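Local coordinates for protein thermospermine synthase (Medicago truncatula, PDB 6BQ6) that probably transfers an aminopropyl group from decarboxylated S-adenosylmethionine to spermidine, making the tetraamine thermospermine and releasing methylthioadenosine, at residues Phe85-Cys90 / Trp258-Ala263; His93-His98 / Gly211-Thr216; Ser248-Ile251 / Asp256-Gly259. All coordinates share one frame; numbering follows the deposited sequence.

Interaction 1 of 3, residues Phe85-Cys90 / Trp258-Ala263; sequences FIYHEC and WGWVLA. With TER (N-(3-amino-propyl)-N-(5-aminopropyl)-1,4-diaminobutane), chain F.
Tyr87 OH is hydrogen-bonded to Asp181 OD1, the predicted proton acceptor, and touches C6 of the bound thermospermine, while the CE1 side of the same ring meets two tryptophans. Tyr87 CE1 lies 3.9 Å from Trp258 CD1, the ring edge turned toward the indole face in an offset edge-to-face pair with planes at 64°. Trp260 approaches the ring obliquely, its NE1 3.6 Å from Tyr87 CE1. With CG set anti to the backbone N (chi1 170°), Tyr87 leans from its helix into this cluster instead of pointing straight at the strand. The setting illustrates the methyltransferase-like Rossmann fold of the spermidine synthase family: helix 84-98 packs on a mixed seven-stranded sheet, here over strand 256-264. Trp260 lies between them, met on both faces. Cys90 CB sits 3.5 Å from the centroid of its six-membered ring, a CH-pi contact almost on the ring normal, with SG oblique; Trp258 CD1 lies over the rim of the opposite face. Trp258 NE1 donates to Gln217 OE1, which helps fix the indole rotation, and the polyamine passes over one face of the indole, Trp258 CZ2 being 3.6 Å from TER C8.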
loop_
_atom_site.group_PDB
_atom_site.type_symbol
_atom_site.label_atom_id
_atom_site.label_comp_id
_atom_site.label_asym_id
_atom_site.label_seq_id
_atom_site.Cartn_x
_atom_site.Cartn_y
_atom_site.Cartn_z
ATOM N N PHE B 85 -15.430 2.173 -22.693
ATOM C CA PHE B 85 -16.435 2.699 -23.636
ATOM C C PHE B 85 -16.629 4.220 -23.460
ATOM O O PHE B 85 -16.905 4.928 -24.414
ATOM C CB PHE B 85 -17.762 1.931 -23.573
ATOM C CG PHE B 85 -18.621 2.244 -22.374
ATOM C CD1 PHE B 85 -19.522 3.247 -22.400
ATOM C CD2 PHE B 85 -18.489 1.520 -21.204
ATOM C CE1 PHE B 85 -20.325 3.549 -21.310
ATOM C CE2 PHE B 85 -19.285 1.810 -20.105
ATOM C CZ PHE B 85 -20.189 2.832 -20.149
ATOM N N ILE B 86 -16.511 4.718 -22.210
ATOM C CA ILE B 86 -16.673 6.132 -21.972
ATOM C C ILE B 86 -15.542 6.918 -22.677
ATOM O O ILE B 86 -15.833 7.888 -23.379
ATOM C CB ILE B 86 -16.695 6.459 -20.477
ATOM C CG1 ILE B 86 -17.801 5.673 -19.778
ATOM C CG2 ILE B 86 -16.881 7.960 -20.228
ATOM C CD1 ILE B 86 -17.818 5.887 -18.293
ATOM N N TYR B 87 -14.288 6.519 -22.445
ATOM C CA TYR B 87 -13.168 7.218 -22.998
ATOM C C TYR B 87 -13.252 7.128 -24.541
ATOM O O TYR B 87 -13.034 8.117 -25.225
ATOM C CB TYR B 87 -11.845 6.595 -22.484
ATOM C CG TYR B 87 -10.643 7.122 -23.193
ATOM C CD1 TYR B 87 -9.961 8.256 -22.733
ATOM C CD2 TYR B 87 -10.151 6.486 -24.325
ATOM C CE1 TYR B 87 -8.851 8.742 -23.425
ATOM C CE2 TYR B 87 -9.074 6.974 -25.021
ATOM C CZ TYR B 87 -8.420 8.090 -24.557
ATOM O OH TYR B 87 -7.310 8.563 -25.246
ATOM N N HIS B 88 -13.538 5.948 -25.063
ATOM C CA HIS B 88 -13.474 5.800 -26.505
ATOM C C HIS B 88 -14.660 6.432 -27.223
ATOM O O HIS B 88 -14.487 6.981 -28.303
ATOM C CB HIS B 88 -13.242 4.352 -26.872
ATOM C CG HIS B 88 -11.886 3.883 -26.473
ATOM N ND1 HIS B 88 -11.659 3.100 -25.360
ATOM C CD2 HIS B 88 -10.658 4.213 -26.959
ATOM C CE1 HIS B 88 -10.355 2.908 -25.225
ATOM N NE2 HIS B 88 -9.730 3.559 -26.193
ATOM N N GLU B 89 -15.852 6.389 -26.647
ATOM C CA GLU B 89 -16.975 7.124 -27.233
ATOM C C GLU B 89 -16.765 8.631 -27.187
ATOM O O GLU B 89 -17.022 9.316 -28.171
ATOM C CB GLU B 89 -18.284 6.801 -26.550
ATOM C CG GLU B 89 -18.862 5.434 -26.914
ATOM C CD GLU B 89 -20.246 5.203 -26.351
ATOM O OE1 GLU B 89 -20.927 6.172 -25.903
ATOM O OE2 GLU B 89 -20.697 4.027 -26.379
ATOM N N CYS B 90 -16.259 9.134 -26.057
ATOM C CA CYS B 90 -15.944 10.576 -25.943
ATOM C C CYS B 90 -14.836 11.024 -26.882
ATOM O O CYS B 90 -14.937 12.122 -27.446
ATOM C CB CYS B 90 -15.587 10.999 -24.540
ATOM S SG CYS B 90 -17.005 10.969 -23.413
ATOM N N TRP B 258 -11.557 13.064 -17.142
ATOM C CA TRP B 258 -10.640 13.104 -18.256
ATOM C C TRP B 258 -11.097 14.105 -19.326
ATOM O O TRP B 258 -12.302 14.375 -19.482
ATOM C CB TRP B 258 -10.537 11.693 -18.880
ATOM C CG TRP B 258 -9.198 11.463 -19.414
ATOM C CD1 TRP B 258 -8.759 11.542 -20.734
ATOM C CD2 TRP B 258 -8.039 11.234 -18.628
ATOM N NE1 TRP B 258 -7.400 11.330 -20.769
ATOM C CE2 TRP B 258 -6.928 11.170 -19.506
ATOM C CE3 TRP B 258 -7.809 11.105 -17.252
ATOM C CZ2 TRP B 258 -5.631 10.914 -19.023
ATOM C CZ3 TRP B 258 -6.495 10.926 -16.799
ATOM C CH2 TRP B 258 -5.461 10.840 -17.672
ATOM N N GLY B 259 -10.148 14.604 -20.120
ATOM C CA GLY B 259 -10.471 15.604 -21.100
ATOM C C GLY B 259 -10.099 15.246 -22.526
ATOM O O GLY B 259 -9.228 14.403 -22.767
ATOM N N TRP B 260 -10.750 15.961 -23.415
ATOM C CA TRP B 260 -10.481 15.906 -24.861
ATOM C C TRP B 260 -10.685 17.270 -25.416
ATOM O O TRP B 260 -11.374 18.127 -24.825
ATOM C CB TRP B 260 -11.470 14.947 -25.575
ATOM C CG TRP B 260 -11.476 13.583 -24.994
ATOM C CD1 TRP B 260 -10.706 12.484 -25.380
ATOM C CD2 TRP B 260 -12.281 13.109 -23.916
ATOM N NE1 TRP B 260 -10.979 11.409 -24.606
ATOM C CE2 TRP B 260 -11.906 11.765 -23.661
ATOM C CE3 TRP B 260 -13.257 13.690 -23.094
ATOM C CZ2 TRP B 260 -12.487 11.022 -22.657
ATOM C CZ3 TRP B 260 -13.812 12.928 -22.116
ATOM C CH2 TRP B 260 -13.411 11.624 -21.880
ATOM N N VAL B 261 -10.076 17.525 -26.561
ATOM C CA VAL B 261 -10.271 18.790 -27.233
ATOM C C VAL B 261 -10.526 18.557 -28.717
ATOM O O VAL B 261 -9.700 17.913 -29.386
ATOM C CB VAL B 261 -9.052 19.699 -27.067
ATOM C CG1 VAL B 261 -9.281 21.064 -27.719
ATOM C CG2 VAL B 261 -8.656 19.886 -25.585
ATOM N N LEU B 262 -11.634 19.137 -29.225
ATOM C CA LEU B 262 -11.902 19.283 -30.659
ATOM C C LEU B 262 -11.314 20.555 -31.215
ATOM O O LEU B 262 -11.369 21.594 -30.565
ATOM C CB LEU B 262 -13.385 19.394 -30.963
ATOM C CG LEU B 262 -14.306 18.329 -30.470
ATOM C CD1 LEU B 262 -15.721 18.619 -30.886
ATOM C CD2 LEU B 262 -13.859 16.998 -31.044
ATOM N N ALA B 263 -10.788 20.488 -32.423
ATOM C CA ALA B 263 -10.253 21.669 -33.092
ATOM C C ALA B 263 -10.559 21.595 -34.585
ATOM O O ALA B 263 -10.453 20.553 -35.212
ATOM C CB ALA B 263 -8.753 21.796 -32.843
HETATM N N1 TER F . -0.806 4.849 -25.893
HETATM C C2 TER F . -2.222 4.739 -26.171
HETATM C C3 TER F . -2.938 6.012 -25.728
HETATM C C4 TER F . -2.989 6.185 -24.233
HETATM N N5 TER F . -3.894 7.250 -23.870
HETATM C C6 TER F . -4.957 7.011 -22.921
HETATM C C7 TER F . -5.212 8.236 -22.057
HETATM C C8 TER F . -5.877 7.797 -20.765
HETATM N N9 TER F . -4.923 7.437 -19.738
HETATM C C10 TER F . -5.431 6.976 -18.471
HETATM C C11 TER F . -4.535 7.262 -17.287
HETATM C C12 TER F . -5.353 7.025 -16.017
HETATM C C13 TER F . -4.503 6.936 -14.759
HETATM N N14 TER F . -3.417 7.900 -14.783
#

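Interaction 2 of 3, residues His93-His98 / Gly211-Thr216; sequences HPALLH and GGIFVT
Ala95 and Ile213 are the residues whose CA atoms lie nearest across the two segments, 6.3 Å apart. This is helix-on-sheet packing in the Rossmann-like catalytic domain, and the helix segment runs antiparallel to the strand, with 173° between the two directions. The segment axes approach to 8.5 Å, a closeness to which the small Ala95 probably contributes.

The apolar contacts come first. Ala95 CB points at the strand and rests between two branched residues, 4.0 Å from Ile213 CG2 and 3.7 Å from Val215 CG1. Val215 places CG1 between its backbone N and carbonyl carbon (chi1 57°), and this is the branch that meets the methyl. The same methyl also packs on Val177 and Leu262, so it touches residues of three neighbouring strands of the sheet.

A second kind of contact joins side chain to backbone. Ile213 reaches its longer branch toward the helix backbone, bringing CD1 to 3.3 Å from Ala95 O and also against His98 CB, at 3.8 Å. The isoleucine thus lies across the Ala95-His98 turn rather than on a single residue.

No hydrogen bond crosses between the two segments; several polar groups have partners elsewhere. Backbone bonds tie Ile213 and Val215 into strand 175-181, and Arg278 reaches Leu97 O from helix 272-282. His98 directs its CB toward the strand while the imidazole turns back along the helix. His98 ND1 donates to Pro94 O at 2.7 Å, with the acceptor in the plane of the imidazole, and His98 N grips the same oxygen from the other face of its carbonyl plane.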
loop_
_atom_site.group_PDB
_atom_site.type_symbol
_atom_site.label_atom_id
_atom_site.label_comp_id
_atom_site.label_asym_id
_atom_site.label_seq_id
_atom_site.Cartn_x
_atom_site.Cartn_y
_atom_site.Cartn_z
ATOM N N HIS B 93 -16.730 10.031 -31.019
ATOM C CA HIS B 93 -17.994 10.423 -31.625
ATOM C C HIS B 93 -18.248 11.887 -31.847
ATOM O O HIS B 93 -18.737 12.250 -32.929
ATOM C CB HIS B 93 -19.148 9.712 -30.944
ATOM C CG HIS B 93 -19.034 8.239 -31.038
ATOM N ND1 HIS B 93 -18.795 7.611 -32.240
ATOM C CD2 HIS B 93 -19.065 7.256 -30.114
ATOM C CE1 HIS B 93 -18.662 6.322 -32.054
ATOM N NE2 HIS B 93 -18.822 6.073 -30.775
ATOM N N PRO B 94 -17.906 12.742 -30.873
ATOM C CA PRO B 94 -18.146 14.168 -31.091
ATOM C C PRO B 94 -17.462 14.682 -32.368
ATOM O O PRO B 94 -18.100 15.408 -33.161
ATOM C CB PRO B 94 -17.564 14.797 -29.831
ATOM C CG PRO B 94 -17.778 13.763 -28.778
ATOM C CD PRO B 94 -17.467 12.464 -29.477
ATOM N N ALA B 95 -16.191 14.332 -32.573
ATOM C CA ALA B 95 -15.513 14.755 -33.802
ATOM C C ALA B 95 -16.230 14.318 -35.044
ATOM O O ALA B 95 -16.552 15.128 -35.925
ATOM C CB ALA B 95 -14.078 14.276 -33.822
ATOM N N LEU B 96 -16.545 13.036 -35.141
ATOM C CA LEU B 96 -17.134 12.539 -36.408
ATOM C C LEU B 96 -18.546 13.094 -36.610
ATOM O O LEU B 96 -18.962 13.416 -37.730
ATOM C CB LEU B 96 -17.144 11.045 -36.495
ATOM C CG LEU B 96 -15.856 10.433 -37.079
ATOM C CD1 LEU B 96 -14.638 10.643 -36.192
ATOM C CD2 LEU B 96 -16.080 8.973 -37.389
ATOM N N LEU B 97 -19.288 13.252 -35.515
ATOM C CA LEU B 97 -20.623 13.776 -35.631
ATOM C C LEU B 97 -20.688 15.246 -36.045
ATOM O O LEU B 97 -21.661 15.658 -36.640
ATOM C CB LEU B 97 -21.408 13.559 -34.315
ATOM C CG LEU B 97 -21.677 12.106 -33.961
ATOM C CD1 LEU B 97 -22.113 11.963 -32.518
ATOM C CD2 LEU B 97 -22.735 11.501 -34.902
ATOM N N HIS B 98 -19.691 16.041 -35.709
ATOM C CA HIS B 98 -19.654 17.409 -36.090
ATOM C C HIS B 98 -19.229 17.556 -37.535
ATOM O O HIS B 98 -19.453 18.633 -38.107
ATOM C CB HIS B 98 -18.740 18.212 -35.194
ATOM C CG HIS B 98 -19.358 18.600 -33.867
ATOM N ND1 HIS B 98 -19.436 17.747 -32.804
ATOM C CD2 HIS B 98 -19.953 19.751 -33.464
ATOM C CE1 HIS B 98 -20.047 18.343 -31.792
ATOM N NE2 HIS B 98 -20.348 19.575 -32.156
ATOM N N GLY B 211 -13.062 21.168 -44.031
ATOM C CA GLY B 211 -14.009 20.759 -43.002
ATOM C C GLY B 211 -13.412 19.797 -41.971
ATOM O O GLY B 211 -14.152 19.236 -41.136
ATOM N N GLY B 212 -12.090 19.598 -42.022
ATOM C CA GLY B 212 -11.459 18.562 -41.223
ATOM C C GLY B 212 -11.535 18.898 -39.771
ATOM O O GLY B 212 -11.537 20.087 -39.424
ATOM N N ILE B 213 -11.577 17.860 -38.935
ATOM C CA ILE B 213 -11.668 18.066 -37.486
ATOM C C ILE B 213 -10.542 17.275 -36.851
ATOM O O ILE B 213 -10.331 16.125 -37.209
ATOM C CB ILE B 213 -13.023 17.638 -36.914
ATOM C CG1 ILE B 213 -14.158 18.494 -37.528
ATOM C CG2 ILE B 213 -12.982 17.792 -35.377
ATOM C CD1 ILE B 213 -15.558 18.053 -37.202
ATOM N N PHE B 214 -9.793 17.905 -35.952
ATOM C CA PHE B 214 -8.805 17.233 -35.131
ATOM C C PHE B 214 -9.477 17.015 -33.744
ATOM O O PHE B 214 -10.149 17.928 -33.220
ATOM C CB PHE B 214 -7.550 18.082 -34.996
ATOM C CG PHE B 214 -6.499 17.484 -34.093
ATOM C CD1 PHE B 214 -5.924 16.227 -34.366
ATOM C CD2 PHE B 214 -6.086 18.172 -32.906
ATOM C CE1 PHE B 214 -4.960 15.670 -33.531
ATOM C CE2 PHE B 214 -5.139 17.586 -32.075
ATOM C CZ PHE B 214 -4.555 16.355 -32.380
ATOM N N VAL B 215 -9.209 15.868 -33.148
ATOM C CA VAL B 215 -9.541 15.661 -31.726
ATOM C C VAL B 215 -8.341 14.972 -31.076
ATOM O O VAL B 215 -7.728 14.064 -31.663
ATOM C CB VAL B 215 -10.845 14.863 -31.504
ATOM C CG1 VAL B 215 -10.805 13.509 -32.194
ATOM C CG2 VAL B 215 -11.169 14.712 -30.016
ATOM N N THR B 216 -8.012 15.391 -29.862
ATOM C CA THR B 216 -7.016 14.700 -29.082
ATOM C C THR B 216 -7.570 14.427 -27.690
ATOM O O THR B 216 -8.209 15.301 -27.089
ATOM C CB THR B 216 -5.652 15.462 -29.022
ATOM O OG1 THR B 216 -4.712 14.668 -28.290
ATOM C CG2 THR B 216 -5.790 16.828 -28.388
#

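Interaction 3 of 3, residues Ser248-Ile251 / Asp256-Gly259; sequences SAHI and DIWG. With TER (N-(3-amino-propyl)-N-(5-aminopropyl)-1,4-diaminobutane), chain F.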
loop_
_atom_site.group_PDB
_atom_site.type_symbol
_atom_site.label_atom_id
_atom_site.label_comp_id
_atom_site.label_asym_id
_atom_site.label_seq_id
_atom_site.Cartn_x
_atom_site.Cartn_y
_atom_site.Cartn_z
ATOM N N SER B 248 -15.062 17.232 -21.274
ATOM C CA SER B 248 -14.587 16.287 -20.278
ATOM C C SER B 248 -15.663 15.362 -19.746
ATOM O O SER B 248 -16.864 15.632 -19.892
ATOM C CB SER B 248 -13.914 17.055 -19.130
ATOM O OG SER B 248 -14.863 17.865 -18.424
ATOM N N ALA B 249 -15.240 14.287 -19.115
ATOM C CA ALA B 249 -16.171 13.300 -18.560
ATOM C C ALA B 249 -15.454 12.463 -17.560
ATOM O O ALA B 249 -14.290 12.183 -17.702
ATOM C CB ALA B 249 -16.706 12.420 -19.692
ATOM N N HIS B 250 -16.180 12.021 -16.545
ATOM C CA HIS B 250 -15.596 11.126 -15.561
ATOM C C HIS B 250 -15.385 9.722 -16.063
ATOM O O HIS B 250 -16.295 9.138 -16.661
ATOM C CB HIS B 250 -16.567 11.060 -14.376
ATOM C CG HIS B 250 -16.054 10.284 -13.183
ATOM N ND1 HIS B 250 -16.710 9.193 -12.678
ATOM C CD2 HIS B 250 -14.944 10.430 -12.430
ATOM C CE1 HIS B 250 -16.019 8.676 -11.681
ATOM N NE2 HIS B 250 -14.940 9.420 -11.506
ATOM N N ILE B 251 -14.220 9.163 -15.750
ATOM C CA ILE B 251 -13.926 7.771 -16.040
ATOM C C ILE B 251 -13.536 7.085 -14.701
ATOM O O ILE B 251 -12.510 7.356 -14.143
ATOM C CB ILE B 251 -12.858 7.651 -17.106
ATOM C CG1 ILE B 251 -13.403 8.264 -18.429
ATOM C CG2 ILE B 251 -12.510 6.188 -17.370
ATOM C CD1 ILE B 251 -12.314 8.638 -19.346
ATOM N N ASP B 256 -10.505 10.189 -12.081
ATOM C CA ASP B 256 -10.527 11.583 -12.400
ATOM C C ASP B 256 -11.475 11.806 -13.534
ATOM O O ASP B 256 -11.954 10.851 -14.185
ATOM C CB ASP B 256 -9.136 12.078 -12.813
ATOM C CG ASP B 256 -8.899 13.567 -12.455
ATOM O OD1 ASP B 256 -9.870 14.295 -12.105
ATOM O OD2 ASP B 256 -7.740 13.969 -12.576
ATOM N N ILE B 257 -11.774 13.073 -13.698
ATOM C CA ILE B 257 -12.394 13.572 -14.902
ATOM C C ILE B 257 -11.251 13.515 -15.949
ATOM O O ILE B 257 -10.116 13.889 -15.654
ATOM C CB ILE B 257 -12.892 15.005 -14.716
ATOM C CG1 ILE B 257 -13.917 15.095 -13.592
ATOM C CG2 ILE B 257 -13.492 15.533 -15.987
ATOM C CD1 ILE B 257 -15.158 14.285 -13.837
ATOM N N TRP B 258 -11.557 13.064 -17.142
ATOM C CA TRP B 258 -10.640 13.104 -18.256
ATOM C C TRP B 258 -11.097 14.105 -19.326
ATOM O O TRP B 258 -12.302 14.375 -19.482
ATOM C CB TRP B 258 -10.537 11.693 -18.880
ATOM C CG TRP B 258 -9.198 11.463 -19.414
ATOM C CD1 TRP B 258 -8.759 11.542 -20.734
ATOM C CD2 TRP B 258 -8.039 11.234 -18.628
ATOM N NE1 TRP B 258 -7.400 11.330 -20.769
ATOM C CE2 TRP B 258 -6.928 11.170 -19.506
ATOM C CE3 TRP B 258 -7.809 11.105 -17.252
ATOM C CZ2 TRP B 258 -5.631 10.914 -19.023
ATOM C CZ3 TRP B 258 -6.495 10.926 -16.799
ATOM C CH2 TRP B 258 -5.461 10.840 -17.672
ATOM N N GLY B 259 -10.148 14.604 -20.120
ATOM C CA GLY B 259 -10.471 15.604 -21.100
ATOM C C GLY B 259 -10.099 15.246 -22.526
ATOM O O GLY B 259 -9.228 14.403 -22.767
HETATM N N1 TER F . -0.806 4.849 -25.893
HETATM C C2 TER F . -2.222 4.739 -26.171
HETATM C C3 TER F . -2.938 6.012 -25.728
HETATM C C4 TER F . -2.989 6.185 -24.233
HETATM N N5 TER F . -3.894 7.250 -23.870
HETATM C C6 TER F . -4.957 7.011 -22.921
HETATM C C7 TER F . -5.212 8.236 -22.057
HETATM C C8 TER F . -5.877 7.797 -20.765
HETATM N N9 TER F . -4.923 7.437 -19.738
HETATM C C10 TER F . -5.431 6.976 -18.471
HETATM C C11 TER F . -4.535 7.262 -17.287
HETATM C C12 TER F . -5.353 7.025 -16.017
HETATM C C13 TER F . -4.503 6.936 -14.759
HETATM N N14 TER F . -3.417 7.900 -14.783
#
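Ile257 sets CG1 anti to its carbonyl carbon (chi1 -60°) and folds CD1 back with chi2 at -62°, which spreads its two branches over the partner strand: CD1 lies 3.6 Å from His250 CB and CG2 3.5 Å from Ser248 CB. On the other sheet face Ile251 extends CD1 to 3.6 Å from Trp258 CB, meeting the indole obliquely. The segments are the distal part of an antiparallel beta hairpin, strands 243-251 and 256-264. Ala249 and Trp258 form a hydrogen-bonded pair: Trp258 N donates to Ala249 O at 2.9 Å, nearly straight but from above the carbonyl plane, whereas Ala249 N reaches Trp258 O at 3.0 Å in the carbonyl plane. Ser248 with Gly259 and His250 with Ile257 are the flanking non-hydrogen-bonded pairs. Near the turn, Asp256 OD1 accepts a hydrogen bond from Ile257 N at 2.8 Å, bent and from above the carboxylate plane, and Asp256 OD2 is held by Ser225. The strand pairing places the Trp258 indole beside the polyamine. Replacing Trp258 by an alanine would probably leave the middle of the polyamine without its flat apolar support and Gln217 OE1 without this donor. His250 and Ile257 also pack against Ile257 and His250 of a second subunit. Within the chain, strand 243-251 is outermost in the sheet; Ala249 and Ile251 face helix 84-98, while strand 256-264 bonds through its far edge to strand 212-220.

How the interactions relate
All three contacts involve the antiparallel end of the mixed seven-stranded sheet, and helix 84-98 supplies one side of interactions 1 and 2. These two, with centres about 11 Å apart, use successive parts of the helix, which lies over strand 256-264 and then over its neighbour 212-220; backbone bonds from Val261 and Ala263 join those strands directly. Interaction 3, its centre about 8 Å from that of interaction 1, shares Trp258 and Gly259 with it and adds the outermost strand, whose Ala249 packs on Trp260. Interactions 2 and 3, centres about 18 Å apart, do not touch. Along the chain interaction 2 is nested inside the loop closed by interaction 1 and closes before interaction 3 opens; interactions 1 and 3 end on the same strand. Helix packing thus grades from plain core to the polyamine pocket.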